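Local coordinates for myosin-I heavy chain (Dictyostelium discoideum, PDB 5EJR), which is an actin-based class VII motor acting early in phagocytosis and adhesion, represented here by a MyTH4-FERM module from the end of its tail, at residues M72-D77 against L88-I93; I131-I136 against T195-F200; R188-S193 against L278-Q283; N227-I232 against T271-D276. All coordinates share one frame; numbering follows the deposited sequence.

Contact 1 of 4, residues M72-D77 against L88-I93; sequences MMWMGD and LVIQSI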
loop_
_atom_site.group_PDB
_atom_site.type_symbol
_atom_site.label_atom_id
_atom_site.label_comp_id
_atom_site.label_asym_id
_atom_site.label_seq_id
_atom_site.Cartn_x
_atom_site.Cartn_y
_atom_site.Cartn_z
ATOM N N MET A 72 12.276 21.630 -10.994
ATOM C CA MET A 72 12.420 21.987 -12.408
ATOM C C MET A 72 12.104 20.812 -13.331
ATOM O O MET A 72 11.476 21.005 -14.365
ATOM C CB MET A 72 13.827 22.544 -12.673
ATOM C CG MET A 72 14.058 23.915 -12.060
ATOM S SD MET A 72 15.619 24.681 -12.596
ATOM C CE MET A 72 15.356 24.762 -14.372
ATOM N N MET A 73 12.499 19.594 -12.939
ATOM C CA MET A 73 12.226 18.355 -13.671
ATOM C C MET A 73 10.738 18.049 -13.637
ATOM O O MET A 73 10.183 17.610 -14.638
ATOM C CB MET A 73 12.985 17.187 -13.035
ATOM C CG MET A 73 14.448 17.174 -13.354
ATOM S SD MET A 73 15.364 16.094 -12.240
ATOM C CE MET A 73 15.189 14.639 -13.037
ATOM N N TRP A 74 10.095 18.258 -12.475
ATOM C CA TRP A 74 8.667 17.998 -12.296
ATOM C C TRP A 74 7.836 18.956 -13.168
ATOM O O TRP A 74 6.887 18.536 -13.842
ATOM C CB TRP A 74 8.278 18.137 -10.819
ATOM C CG TRP A 74 6.800 18.207 -10.623
ATOM C CD1 TRP A 74 6.057 19.316 -10.338
ATOM C CD2 TRP A 74 5.869 17.134 -10.807
ATOM N NE1 TRP A 74 4.720 18.988 -10.276
ATOM C CE2 TRP A 74 4.573 17.659 -10.588
ATOM C CE3 TRP A 74 6.005 15.767 -11.116
ATOM C CZ2 TRP A 74 3.422 16.862 -10.651
ATOM C CZ3 TRP A 74 4.865 14.975 -11.166
ATOM C CH2 TRP A 74 3.593 15.526 -10.951
ATOM N N MET A 75 8.232 20.242 -13.154
ATOM C CA MET A 75 7.616 21.340 -13.890
ATOM C C MET A 75 7.917 21.325 -15.393
ATOM O O MET A 75 7.268 22.052 -16.140
ATOM C CB MET A 75 8.004 22.671 -13.250
ATOM C CG MET A 75 7.361 22.860 -11.898
ATOM S SD MET A 75 7.941 24.314 -11.014
ATOM C CE MET A 75 7.106 25.628 -11.994
ATOM N N GLY A 76 8.860 20.483 -15.821
ATOM C CA GLY A 76 9.249 20.344 -17.221
ATOM C C GLY A 76 10.168 21.437 -17.737
ATOM O O GLY A 76 10.161 21.734 -18.934
ATOM N N ASP A 77 10.966 22.037 -16.844
ATOM C CA ASP A 77 11.926 23.100 -17.158
ATOM C C ASP A 77 13.383 22.611 -17.117
ATOM O O ASP A 77 14.299 23.383 -17.401
ATOM C CB ASP A 77 11.729 24.304 -16.221
ATOM C CG ASP A 77 10.351 24.932 -16.308
ATOM O OD1 ASP A 77 9.890 25.211 -17.445
ATOM O OD2 ASP A 77 9.742 25.166 -15.244
ATOM N N LEU A 88 8.318 9.589 -9.925
ATOM C CA LEU A 88 9.568 9.266 -9.224
ATOM C C LEU A 88 10.272 10.553 -8.771
ATOM O O LEU A 88 10.797 10.601 -7.659
ATOM C CB LEU A 88 10.482 8.459 -10.158
ATOM C CG LEU A 88 10.623 6.945 -9.901
ATOM C CD1 LEU A 88 9.276 6.248 -9.781
ATOM C CD2 LEU A 88 11.452 6.279 -10.996
ATOM N N VAL A 89 10.194 11.624 -9.595
ATOM C CA VAL A 89 10.819 12.921 -9.279
ATOM C C VAL A 89 10.109 13.598 -8.107
ATOM O O VAL A 89 10.771 13.976 -7.141
ATOM C CB VAL A 89 10.960 13.825 -10.539
ATOM C CG1 VAL A 89 11.276 15.271 -10.162
ATOM C CG2 VAL A 89 12.027 13.278 -11.478
ATOM N N ILE A 90 8.769 13.711 -8.159
ATOM C CA ILE A 90 8.004 14.318 -7.067
ATOM C C ILE A 90 8.076 13.450 -5.782
ATOM O O ILE A 90 8.103 14.014 -4.698
ATOM C CB ILE A 90 6.552 14.689 -7.491
ATOM C CG1 ILE A 90 5.866 15.592 -6.433
ATOM C CG2 ILE A 90 5.715 13.454 -7.846
ATOM C CD1 ILE A 90 4.590 16.365 -6.955
ATOM N N GLN A 91 8.148 12.102 -5.900
ATOM C CA GLN A 91 8.304 11.231 -4.723
ATOM C C GLN A 91 9.619 11.567 -3.977
ATOM O O GLN A 91 9.614 11.648 -2.752
ATOM C CB GLN A 91 8.275 9.758 -5.127
ATOM C CG GLN A 91 6.852 9.218 -5.235
ATOM C CD GLN A 91 6.789 8.016 -6.132
ATOM O OE1 GLN A 91 7.679 7.162 -6.148
ATOM N NE2 GLN A 91 5.749 7.939 -6.930
ATOM N N SER A 92 10.710 11.845 -4.736
ATOM C CA SER A 92 12.023 12.261 -4.215
ATOM C C SER A 92 11.900 13.570 -3.429
ATOM O O SER A 92 12.367 13.638 -2.290
ATOM C CB SER A 92 13.027 12.413 -5.355
ATOM O OG SER A 92 14.293 12.820 -4.866
ATOM N N ILE A 93 11.194 14.584 -4.013
ATOM C CA ILE A 93 10.961 15.898 -3.413
ATOM C C ILE A 93 10.209 15.781 -2.115
ATOM O O ILE A 93 10.604 16.404 -1.133
ATOM C CB ILE A 93 10.254 16.883 -4.396
ATOM C CG1 ILE A 93 11.096 17.114 -5.672
ATOM C CG2 ILE A 93 9.907 18.229 -3.714
ATOM C CD1 ILE A 93 10.329 17.713 -6.851
#
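Trp74 lays its indole against Ile90 where helix 58-75 ends beside helix 86-99, two members of the all-helical MyTH4 domain. Trp74 CB sits 4.2 Å from Val89 CG1 and, more loosely, 4.5 Å from Ile93 CD1, both on the neighbouring helix. From there CG leaves anti to the backbone N (chi1 166°), which carries the ring system across to Ile90. CD2, at the fusion of the two rings, has Ile90 CD1 and CB above it, and the rest of that side chain lies over the benzo part of the same face: Trp74 CE3 is 3.8 Å from Ile90 CB, and Trp74 CZ3 is 3.7 Å from Ile90 CG2. Ile90 CD1 stands over the six-membered ring of Trp74, 3.9 Å from its centroid and 14° off the normal, a CH-pi contact over the face. On the pyrrole side NE1 donates to Lys126 O, so the one polar atom of this buried side chain is satisfied, which probably helps fix the rotation of the indole. Leu130 and Ile197 also touch the indole, adding helices 121-137 and 194-205 to its surroundings.

Further out, Met73 crosses Val89 at about a right angle, its CE 3.8 Å from Val89 CG2. Just past the tryptophan the helix stops in a Schellman motif with Gly76 at the C-prime position, where Asp77 N reaches back to Met72 O at 2.7 Å.

Contact 2 of 4, residues I131-I136 against T195-F200; sequences IYFLSI and TEIQSF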
loop_
_atom_site.group_PDB
_atom_site.type_symbol
_atom_site.label_atom_id
_atom_site.label_comp_id
_atom_site.label_asym_id
_atom_site.label_seq_id
_atom_site.Cartn_x
_atom_site.Cartn_y
_atom_site.Cartn_z
ATOM N N ILE A 131 2.666 22.102 -4.997
ATOM C CA ILE A 131 2.252 22.732 -3.734
ATOM C C ILE A 131 1.115 21.920 -3.097
ATOM O O ILE A 131 1.099 21.712 -1.875
ATOM C CB ILE A 131 1.890 24.226 -3.931
ATOM C CG1 ILE A 131 3.167 25.046 -4.256
ATOM C CG2 ILE A 131 1.170 24.786 -2.710
ATOM C CD1 ILE A 131 2.935 26.454 -4.868
ATOM N N TYR A 132 0.177 21.443 -3.935
ATOM C CA TYR A 132 -0.925 20.601 -3.462
ATOM C C TYR A 132 -0.384 19.333 -2.782
ATOM O O TYR A 132 -0.818 19.000 -1.676
ATOM C CB TYR A 132 -1.854 20.218 -4.626
ATOM C CG TYR A 132 -2.777 19.073 -4.269
ATOM C CD1 TYR A 132 -3.906 19.283 -3.484
ATOM C CD2 TYR A 132 -2.489 17.768 -4.668
ATOM C CE1 TYR A 132 -4.737 18.227 -3.113
ATOM C CE2 TYR A 132 -3.310 16.701 -4.294
ATOM C CZ TYR A 132 -4.441 16.939 -3.529
ATOM O OH TYR A 132 -5.277 15.905 -3.175
ATOM N N PHE A 133 0.538 18.624 -3.467
ATOM C CA PHE A 133 1.143 17.372 -3.001
ATOM C C PHE A 133 2.049 17.576 -1.792
ATOM O O PHE A 133 2.177 16.666 -0.972
ATOM C CB PHE A 133 1.840 16.619 -4.142
ATOM C CG PHE A 133 0.889 15.993 -5.143
ATOM C CD1 PHE A 133 -0.075 15.078 -4.736
ATOM C CD2 PHE A 133 0.989 16.284 -6.500
ATOM C CE1 PHE A 133 -0.956 14.499 -5.665
ATOM C CE2 PHE A 133 0.108 15.708 -7.430
ATOM C CZ PHE A 133 -0.862 14.821 -7.006
ATOM N N LEU A 134 2.595 18.799 -1.605
ATOM C CA LEU A 134 3.357 19.095 -0.398
ATOM C C LEU A 134 2.348 19.309 0.722
ATOM O O LEU A 134 2.525 18.766 1.819
ATOM C CB LEU A 134 4.214 20.381 -0.528
ATOM C CG LEU A 134 5.341 20.416 -1.550
ATOM C CD1 LEU A 134 5.856 21.840 -1.722
ATOM C CD2 LEU A 134 6.487 19.512 -1.146
ATOM N N SER A 135 1.293 20.112 0.456
ATOM C CA SER A 135 0.275 20.460 1.461
ATOM C C SER A 135 -0.502 19.248 2.016
ATOM O O SER A 135 -0.984 19.319 3.140
ATOM C CB SER A 135 -0.684 21.523 0.932
ATOM O OG SER A 135 -1.546 20.983 -0.056
ATOM N N ILE A 136 -0.613 18.153 1.244
ATOM C CA ILE A 136 -1.285 16.947 1.743
ATOM C C ILE A 136 -0.357 16.141 2.686
ATOM O O ILE A 136 -0.857 15.419 3.551
ATOM C CB ILE A 136 -1.930 16.063 0.635
ATOM C CG1 ILE A 136 -0.933 15.678 -0.461
ATOM C CG2 ILE A 136 -3.190 16.729 0.057
ATOM C CD1 ILE A 136 -1.349 14.499 -1.351
ATOM N N THR A 195 -0.520 7.082 -10.741
ATOM C CA THR A 195 -1.958 6.812 -10.572
ATOM C C THR A 195 -2.622 7.944 -9.787
ATOM O O THR A 195 -3.656 8.465 -10.225
ATOM C CB THR A 195 -2.169 5.440 -9.887
ATOM O OG1 THR A 195 -1.697 4.437 -10.776
ATOM C CG2 THR A 195 -3.639 5.157 -9.536
ATOM N N GLU A 196 -2.055 8.294 -8.612
ATOM C CA GLU A 196 -2.577 9.365 -7.755
ATOM C C GLU A 196 -2.528 10.697 -8.489
ATOM O O GLU A 196 -3.387 11.545 -8.262
ATOM C CB GLU A 196 -1.758 9.498 -6.473
ATOM C CG GLU A 196 -2.427 10.411 -5.452
ATOM C CD GLU A 196 -1.753 10.510 -4.108
ATOM O OE1 GLU A 196 -0.800 9.735 -3.868
ATOM O OE2 GLU A 196 -2.185 11.350 -3.284
ATOM N N ILE A 197 -1.500 10.883 -9.335
ATOM C CA ILE A 197 -1.306 12.120 -10.088
ATOM C C ILE A 197 -2.447 12.287 -11.094
ATOM O O ILE A 197 -3.131 13.306 -11.055
ATOM C CB ILE A 197 0.126 12.192 -10.704
ATOM C CG1 ILE A 197 1.168 12.483 -9.587
ATOM C CG2 ILE A 197 0.212 13.268 -11.794
ATOM C CD1 ILE A 197 2.659 12.074 -9.909
ATOM N N GLN A 198 -2.685 11.261 -11.923
ATOM C CA GLN A 198 -3.738 11.245 -12.927
ATOM C C GLN A 198 -5.127 11.390 -12.325
ATOM O O GLN A 198 -5.932 12.188 -12.819
ATOM C CB GLN A 198 -3.635 10.006 -13.821
ATOM C CG GLN A 198 -4.478 10.089 -15.109
ATOM C CD GLN A 198 -4.294 11.398 -15.846
ATOM O OE1 GLN A 198 -3.242 11.669 -16.441
ATOM N NE2 GLN A 198 -5.303 12.253 -15.786
ATOM N N SER A 199 -5.394 10.666 -11.236
ATOM C CA SER A 199 -6.676 10.746 -10.547
ATOM C C SER A 199 -6.949 12.167 -10.066
ATOM O O SER A 199 -8.022 12.702 -10.356
ATOM C CB SER A 199 -6.761 9.713 -9.429
ATOM O OG SER A 199 -6.851 8.429 -10.034
ATOM N N PHE A 200 -5.936 12.821 -9.463
ATOM C CA PHE A 200 -6.035 14.204 -8.992
ATOM C C PHE A 200 -6.377 15.185 -10.154
ATOM O O PHE A 200 -7.244 16.046 -10.009
ATOM C CB PHE A 200 -4.722 14.619 -8.293
ATOM C CG PHE A 200 -4.609 16.101 -8.034
ATOM C CD1 PHE A 200 -5.411 16.721 -7.082
ATOM C CD2 PHE A 200 -3.683 16.874 -8.723
ATOM C CE1 PHE A 200 -5.303 18.089 -6.845
ATOM C CE2 PHE A 200 -3.577 18.239 -8.482
ATOM C CZ PHE A 200 -4.378 18.834 -7.538
HETATM O O HOH W 1 -4.472 12.756 -3.628
#
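Tyr132 and Phe200 stack face on face between helices 121-137 and 194-205 of the MyTH4 bundle. The segment axes stay 12.6 Å apart at their closest, so long aromatic side chains have to bridge the distance. The tight part is the offset stack: the ring centroids are 4.0 Å apart, the planes are only 11° from parallel, and Tyr132 CE2 lies 3.5 Å from Phe200 CD1. Phe200 gets there with CG anti to its backbone N (chi1 168°), and the two rings overlap from opposing helices. Phe133 completes the aromatic cluster at an oblique tilt, its CZ 3.9 Å from Phe200 CD2, while Ile197 CG1 packs 4.0 Å from Phe133 CE2.

The other side is looser and wetter. Here the Glu196 carboxylate stands nearly perpendicular to the Phe133 ring, with OE2 near the ring plane and 4.1 Å from Phe133 CE1 at the edge. Ile136 CD1 comes at OE2 from the opposite direction. A water donates to Glu196 OE2 at 2.7 Å and links it to Tyr132 OH, 3.3 Å from the same water.

Glu196 is buried, and its OE1 is matched by a salt bridge to Arg188 NH2. That partner, the bridging water and the slightly positive edge of the Phe133 ring would all favour a negative charge, so the carboxylate is probably ionised among its aromatic neighbours.

Contact 3 of 4, residues R188-S193 against L278-Q283; sequences RKMGPS and LARWEQ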
loop_
_atom_site.group_PDB
_atom_site.type_symbol
_atom_site.label_atom_id
_atom_site.label_comp_id
_atom_site.label_asym_id
_atom_site.label_seq_id
_atom_site.Cartn_x
_atom_site.Cartn_y
_atom_site.Cartn_z
ATOM N N ARG A 188 0.507 11.048 5.602
ATOM C CA ARG A 188 1.020 10.296 4.443
ATOM C C ARG A 188 2.533 10.094 4.546
ATOM O O ARG A 188 3.222 10.976 5.052
ATOM C CB ARG A 188 0.665 11.011 3.120
ATOM C CG ARG A 188 -0.809 10.895 2.697
ATOM C CD ARG A 188 -1.159 9.587 1.980
ATOM N NE ARG A 188 -0.321 9.355 0.806
ATOM C CZ ARG A 188 -0.589 9.810 -0.412
ATOM N NH1 ARG A 188 -1.710 10.486 -0.647
ATOM N NH2 ARG A 188 0.254 9.581 -1.410
ATOM N N LYS A 189 3.043 8.931 4.078
ATOM C CA LYS A 189 4.460 8.562 4.175
ATOM C C LYS A 189 5.187 8.648 2.845
ATOM O O LYS A 189 6.415 8.561 2.811
ATOM C CB LYS A 189 4.607 7.122 4.733
ATOM C CG LYS A 189 3.872 6.830 6.038
ATOM C CD LYS A 189 4.627 7.330 7.255
ATOM C CE LYS A 189 3.887 7.076 8.548
ATOM N NZ LYS A 189 2.804 8.065 8.787
ATOM N N MET A 190 4.438 8.703 1.747
ATOM C CA MET A 190 5.013 8.739 0.409
ATOM C C MET A 190 4.437 9.898 -0.381
ATOM O O MET A 190 3.347 10.398 -0.063
ATOM C CB MET A 190 4.702 7.439 -0.367
ATOM C CG MET A 190 5.287 6.177 0.232
ATOM S SD MET A 190 7.083 6.064 0.069
ATOM C CE MET A 190 7.226 5.448 -1.591
ATOM N N GLY A 191 5.172 10.267 -1.432
ATOM C CA GLY A 191 4.750 11.240 -2.427
ATOM C C GLY A 191 3.778 10.537 -3.358
ATOM O O GLY A 191 3.518 9.335 -3.180
ATOM N N PRO A 192 3.217 11.211 -4.381
ATOM C CA PRO A 192 2.212 10.531 -5.216
ATOM C C PRO A 192 2.738 9.639 -6.325
ATOM O O PRO A 192 3.751 9.943 -6.948
ATOM C CB PRO A 192 1.401 11.695 -5.778
ATOM C CG PRO A 192 2.416 12.802 -5.903
ATOM C CD PRO A 192 3.369 12.635 -4.761
ATOM N N SER A 193 1.988 8.550 -6.612
ATOM C CA SER A 193 2.258 7.622 -7.708
ATOM C C SER A 193 1.725 8.283 -8.977
ATOM O O SER A 193 0.950 9.229 -8.869
ATOM C CB SER A 193 1.503 6.307 -7.487
ATOM O OG SER A 193 0.104 6.521 -7.357
ATOM N N LEU A 278 0.665 2.411 -3.407
ATOM C CA LEU A 278 0.814 2.573 -4.853
ATOM C C LEU A 278 2.148 3.204 -5.243
ATOM O O LEU A 278 2.734 2.798 -6.252
ATOM C CB LEU A 278 -0.370 3.315 -5.498
ATOM C CG LEU A 278 -1.695 2.551 -5.492
ATOM C CD1 LEU A 278 -2.867 3.505 -5.765
ATOM C CD2 LEU A 278 -1.681 1.400 -6.509
ATOM N N ALA A 279 2.639 4.145 -4.420
ATOM C CA ALA A 279 3.928 4.812 -4.624
ATOM C C ALA A 279 5.057 3.784 -4.425
ATOM O O ALA A 279 5.911 3.638 -5.306
ATOM C CB ALA A 279 4.074 5.970 -3.657
ATOM N N ARG A 280 4.977 2.979 -3.338
ATOM C CA ARG A 280 5.920 1.889 -3.046
ATOM C C ARG A 280 6.032 0.880 -4.175
ATOM O O ARG A 280 7.129 0.395 -4.429
ATOM C CB ARG A 280 5.569 1.205 -1.724
ATOM C CG ARG A 280 6.128 1.971 -0.529
ATOM C CD ARG A 280 5.432 1.631 0.774
ATOM N NE ARG A 280 5.763 2.616 1.805
ATOM C CZ ARG A 280 5.020 2.875 2.878
ATOM N NH1 ARG A 280 3.876 2.227 3.079
ATOM N NH2 ARG A 280 5.411 3.786 3.757
ATOM N N TRP A 281 4.925 0.603 -4.892
ATOM C CA TRP A 281 4.920 -0.319 -6.025
ATOM C C TRP A 281 5.710 0.260 -7.196
ATOM O O TRP A 281 6.349 -0.495 -7.930
ATOM C CB TRP A 281 3.495 -0.615 -6.473
ATOM C CG TRP A 281 2.690 -1.533 -5.591
ATOM C CD1 TRP A 281 3.090 -2.151 -4.440
ATOM C CD2 TRP A 281 1.331 -1.926 -5.808
ATOM N NE1 TRP A 281 2.068 -2.930 -3.944
ATOM C CE2 TRP A 281 0.972 -2.798 -4.756
ATOM C CE3 TRP A 281 0.393 -1.666 -6.820
ATOM C CZ2 TRP A 281 -0.283 -3.405 -4.685
ATOM C CZ3 TRP A 281 -0.855 -2.261 -6.741
ATOM C CH2 TRP A 281 -1.183 -3.114 -5.679
ATOM N N GLU A 282 5.662 1.604 -7.370
ATOM C CA GLU A 282 6.404 2.306 -8.417
ATOM C C GLU A 282 7.902 2.243 -8.137
ATOM O O GLU A 282 8.694 2.156 -9.070
ATOM C CB GLU A 282 5.982 3.778 -8.481
ATOM C CG GLU A 282 4.602 4.007 -9.053
ATOM C CD GLU A 282 4.459 5.376 -9.676
ATOM O OE1 GLU A 282 4.956 6.360 -9.082
ATOM O OE2 GLU A 282 3.878 5.458 -10.781
ATOM N N GLN A 283 8.272 2.300 -6.846
ATOM C CA GLN A 283 9.641 2.268 -6.325
ATOM C C GLN A 283 10.255 0.863 -6.354
ATOM O O GLN A 283 11.476 0.737 -6.257
ATOM C CB GLN A 283 9.671 2.820 -4.889
ATOM C CG GLN A 283 9.176 4.253 -4.744
ATOM C CD GLN A 283 10.234 5.173 -4.206
ATOM O OE1 GLN A 283 10.554 5.147 -3.012
ATOM N NE2 GLN A 283 10.822 5.988 -5.076
#
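The junction between the MyTH4 domain and the ubiquitin-like first lobe of the FERM domain is made here, Met190 and Ser193 of the loop before helix 194-205 meeting Ala279 and Glu282 on helix 274-283. Ala279 has a small side chain, and the loop comes in close: Met190 CB is 3.7 Å from Ala279 CB, and Gly191 O is 3.4 Å from the same methyl. That carbonyl oxygen is buried and finds no hydrogen-bond partner. Beyond CB, Met190 bends at both chi2 (-71°) and chi3 (-82°), curling its tip over the helix so that CE touches Arg280 CG at 3.8 Å. Arg280 is extended from CG to NE and runs beside Lys189 in the same sense, its NH2 3.6 Å from Lys189 CB.

At the other end Glu282 extends to the start of helix 194-205, its OE1 3.3 Å from Ser193 CA and its carboxylate carbon packed against Ser193 CB. OE2 accepts from Ala194 N, and OE1 from Gln91 NE2 and Ser87 OG on helix 86-99, so one FERM carboxylate ties together two MyTH4 helices. With an alanine here, Ala194 N and Ser87 OG would probably lose this carboxylate and Gln91 NE2 keep only Pro192 O of its two acceptors, weakening the junction. Ser193 N-caps helix 194-205; its OG, between the backbone N and carbonyl carbon (chi1 57°), bonds to Glu196 N and lies 3.7 Å from Leu278 CB.

Contact 4 of 4, residues N227-I232 against T271-D276; sequences NTYTTI and TDMIYD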
loop_
_atom_site.group_PDB
_atom_site.type_symbol
_atom_site.label_atom_id
_atom_site.label_comp_id
_atom_site.label_asym_id
_atom_site.label_seq_id
_atom_site.Cartn_x
_atom_site.Cartn_y
_atom_site.Cartn_z
ATOM N N ASN A 227 -9.757 8.199 -1.703
ATOM C CA ASN A 227 -9.429 9.585 -1.374
ATOM C C ASN A 227 -7.955 9.584 -0.952
ATOM O O ASN A 227 -7.391 8.513 -0.720
ATOM C CB ASN A 227 -10.298 10.112 -0.228
ATOM C CG ASN A 227 -11.749 9.684 -0.254
ATOM O OD1 ASN A 227 -12.390 9.586 -1.311
ATOM N ND2 ASN A 227 -12.306 9.436 0.925
ATOM N N THR A 228 -7.346 10.782 -0.823
ATOM C CA THR A 228 -5.949 11.011 -0.415
ATOM C C THR A 228 -5.524 10.179 0.792
ATOM O O THR A 228 -4.441 9.605 0.787
ATOM C CB THR A 228 -5.749 12.514 -0.108
ATOM O OG1 THR A 228 -6.167 13.260 -1.249
ATOM C CG2 THR A 228 -4.309 12.866 0.233
ATOM N N TYR A 229 -6.384 10.120 1.814
ATOM C CA TYR A 229 -6.093 9.486 3.078
ATOM C C TYR A 229 -6.780 8.136 3.289
ATOM O O TYR A 229 -6.814 7.653 4.417
ATOM C CB TYR A 229 -6.423 10.467 4.215
ATOM C CG TYR A 229 -5.703 11.803 4.085
ATOM C CD1 TYR A 229 -4.353 11.921 4.395
ATOM C CD2 TYR A 229 -6.367 12.935 3.620
ATOM C CE1 TYR A 229 -3.690 13.148 4.304
ATOM C CE2 TYR A 229 -5.704 14.162 3.486
ATOM C CZ TYR A 229 -4.368 14.262 3.839
ATOM O OH TYR A 229 -3.695 15.449 3.703
ATOM N N THR A 230 -7.296 7.508 2.226
ATOM C CA THR A 230 -7.974 6.214 2.403
ATOM C C THR A 230 -7.005 5.128 2.888
ATOM O O THR A 230 -5.944 4.921 2.287
ATOM C CB THR A 230 -8.743 5.819 1.142
ATOM O OG1 THR A 230 -9.689 6.852 0.844
ATOM C CG2 THR A 230 -9.496 4.476 1.299
ATOM N N THR A 231 -7.391 4.424 3.956
ATOM C CA THR A 231 -6.593 3.298 4.449
ATOM C C THR A 231 -7.008 2.002 3.744
ATOM O O THR A 231 -8.114 1.893 3.188
ATOM C CB THR A 231 -6.745 3.113 5.958
ATOM O OG1 THR A 231 -8.102 2.777 6.239
ATOM C CG2 THR A 231 -6.262 4.309 6.766
ATOM N N ILE A 232 -6.147 0.988 3.828
ATOM C CA ILE A 232 -6.414 -0.336 3.264
ATOM C C ILE A 232 -7.642 -0.965 3.964
ATOM O O ILE A 232 -8.450 -1.621 3.302
ATOM C CB ILE A 232 -5.103 -1.172 3.325
ATOM C CG1 ILE A 232 -4.059 -0.568 2.339
ATOM C CG2 ILE A 232 -5.328 -2.701 3.095
ATOM C CD1 ILE A 232 -4.276 -0.793 0.776
ATOM N N THR A 271 -3.582 -0.703 8.146
ATOM C CA THR A 271 -3.328 0.687 8.559
ATOM C C THR A 271 -2.563 1.477 7.534
ATOM O O THR A 271 -2.386 2.681 7.728
ATOM C CB THR A 271 -2.623 0.780 9.914
ATOM O OG1 THR A 271 -1.421 0.007 9.871
ATOM C CG2 THR A 271 -3.523 0.406 11.080
ATOM N N ASP A 272 -2.086 0.831 6.455
ATOM C CA ASP A 272 -1.360 1.581 5.446
ATOM C C ASP A 272 -2.352 2.457 4.647
ATOM O O ASP A 272 -3.540 2.110 4.533
ATOM C CB ASP A 272 -0.670 0.635 4.448
ATOM C CG ASP A 272 0.611 -0.061 4.874
ATOM O OD1 ASP A 272 1.042 0.127 6.045
ATOM O OD2 ASP A 272 1.186 -0.803 4.037
ATOM N N MET A 273 -1.826 3.548 4.066
ATOM C CA MET A 273 -2.546 4.451 3.167
ATOM C C MET A 273 -2.443 3.794 1.826
ATOM O O MET A 273 -1.331 3.459 1.412
ATOM C CB MET A 273 -1.850 5.824 3.087
ATOM C CG MET A 273 -1.857 6.571 4.376
ATOM S SD MET A 273 -3.477 6.482 5.147
ATOM C CE MET A 273 -3.584 8.086 5.763
ATOM N N ILE A 274 -3.577 3.595 1.139
ATOM C CA ILE A 274 -3.549 2.950 -0.196
ATOM C C ILE A 274 -2.625 3.682 -1.182
ATOM O O ILE A 274 -1.860 3.025 -1.893
ATOM C CB ILE A 274 -4.966 2.682 -0.803
ATOM C CG1 ILE A 274 -4.860 2.057 -2.217
ATOM C CG2 ILE A 274 -5.851 3.940 -0.784
ATOM C CD1 ILE A 274 -6.086 1.324 -2.688
ATOM N N TYR A 275 -2.621 5.024 -1.146
ATOM C CA TYR A 275 -1.752 5.800 -2.039
ATOM C C TYR A 275 -0.265 5.643 -1.702
ATOM O O TYR A 275 0.552 5.636 -2.627
ATOM C CB TYR A 275 -2.192 7.265 -2.112
ATOM C CG TYR A 275 -3.334 7.506 -3.087
ATOM C CD1 TYR A 275 -3.284 7.011 -4.389
ATOM C CD2 TYR A 275 -4.434 8.274 -2.726
ATOM C CE1 TYR A 275 -4.320 7.246 -5.295
ATOM C CE2 TYR A 275 -5.474 8.517 -3.624
ATOM C CZ TYR A 275 -5.408 8.005 -4.909
ATOM O OH TYR A 275 -6.427 8.233 -5.795
ATOM N N ASP A 276 0.080 5.420 -0.401
ATOM C CA ASP A 276 1.479 5.159 -0.014
ATOM C C ASP A 276 1.939 3.818 -0.589
ATOM O O ASP A 276 3.080 3.697 -1.021
ATOM C CB ASP A 276 1.673 5.206 1.506
ATOM C CG ASP A 276 1.654 6.597 2.118
ATOM O OD1 ASP A 276 1.849 7.584 1.367
ATOM O OD2 ASP A 276 1.481 6.700 3.361
HETATM O O HOH W 2 -4.357 6.868 0.790
#
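Ile232 turns CG1 anti to its carbonyl carbon (chi1 -68°), alongside Asp272, and a second bend at chi2 (-74°) swings CD1 onto Ile274. Ile232 CG1 lies 3.5 Å from Asp272 O, and Ile232 CD1 3.9 Å from Ile274 CB, the two isoleucines crossing at about a right angle. Were Ile232 replaced by an alanine, Ile274 CB would probably lose the methyl that rests on it and a gap would open there.

The backbones do the rest. Thr231 and Met273 form a single antiparallel bridge, a non-hydrogen-bonded pair with their CA atoms 4.4 Å apart, in the ubiquitin-like lobe of the FERM domain. On one side of the pair Ile274 N donates to Thr230 O at 2.9 Å, nearly straight at 165°; on the other Ile232 N donates to Asp272 O, also at 2.9 Å. Thr230 O takes a second donor, a water 2.9 Å away. The same water donates to Thr228 O and accepts from Tyr275 N, while the Tyr275 ring turns its edge to Thr228 O.

Both bridged residues are N-caps, Thr231 for helix 232-243 and Met273 for helix 274-283. Amides that open a helix lack carbonyls of their own helix to bond; here Ile232 N and Ile274 N find acceptors in the opposite segment and Tyr275 N in the water, while Thr231 OG1 caps an amide of its own helix.

Contacts 1 and 2 lie in the MyTH4 core and rely mainly on apolar and aromatic packing; they adjoin, Ile90 meeting both Phe133 and Ile197. Contact 3 is only partly buried and mixes methionine packing with charged groups, as suits the seam between MyTH4 and FERM. Contact 4, also partly buried, belongs wholly to the FERM lobe and works through backbone hydrogen bonds. Contacts 3 and 4 share helix 274-283, and Asp276 receives Lys189 N and Met190 N as well as the Arg188 salt bridge. Polar links also join the apolar core to the seam: Gln91, on the 88-93 segment, connects contact 1 to contact 3, and Tyr229 OH meets Ile136 O between contacts 4 and 2.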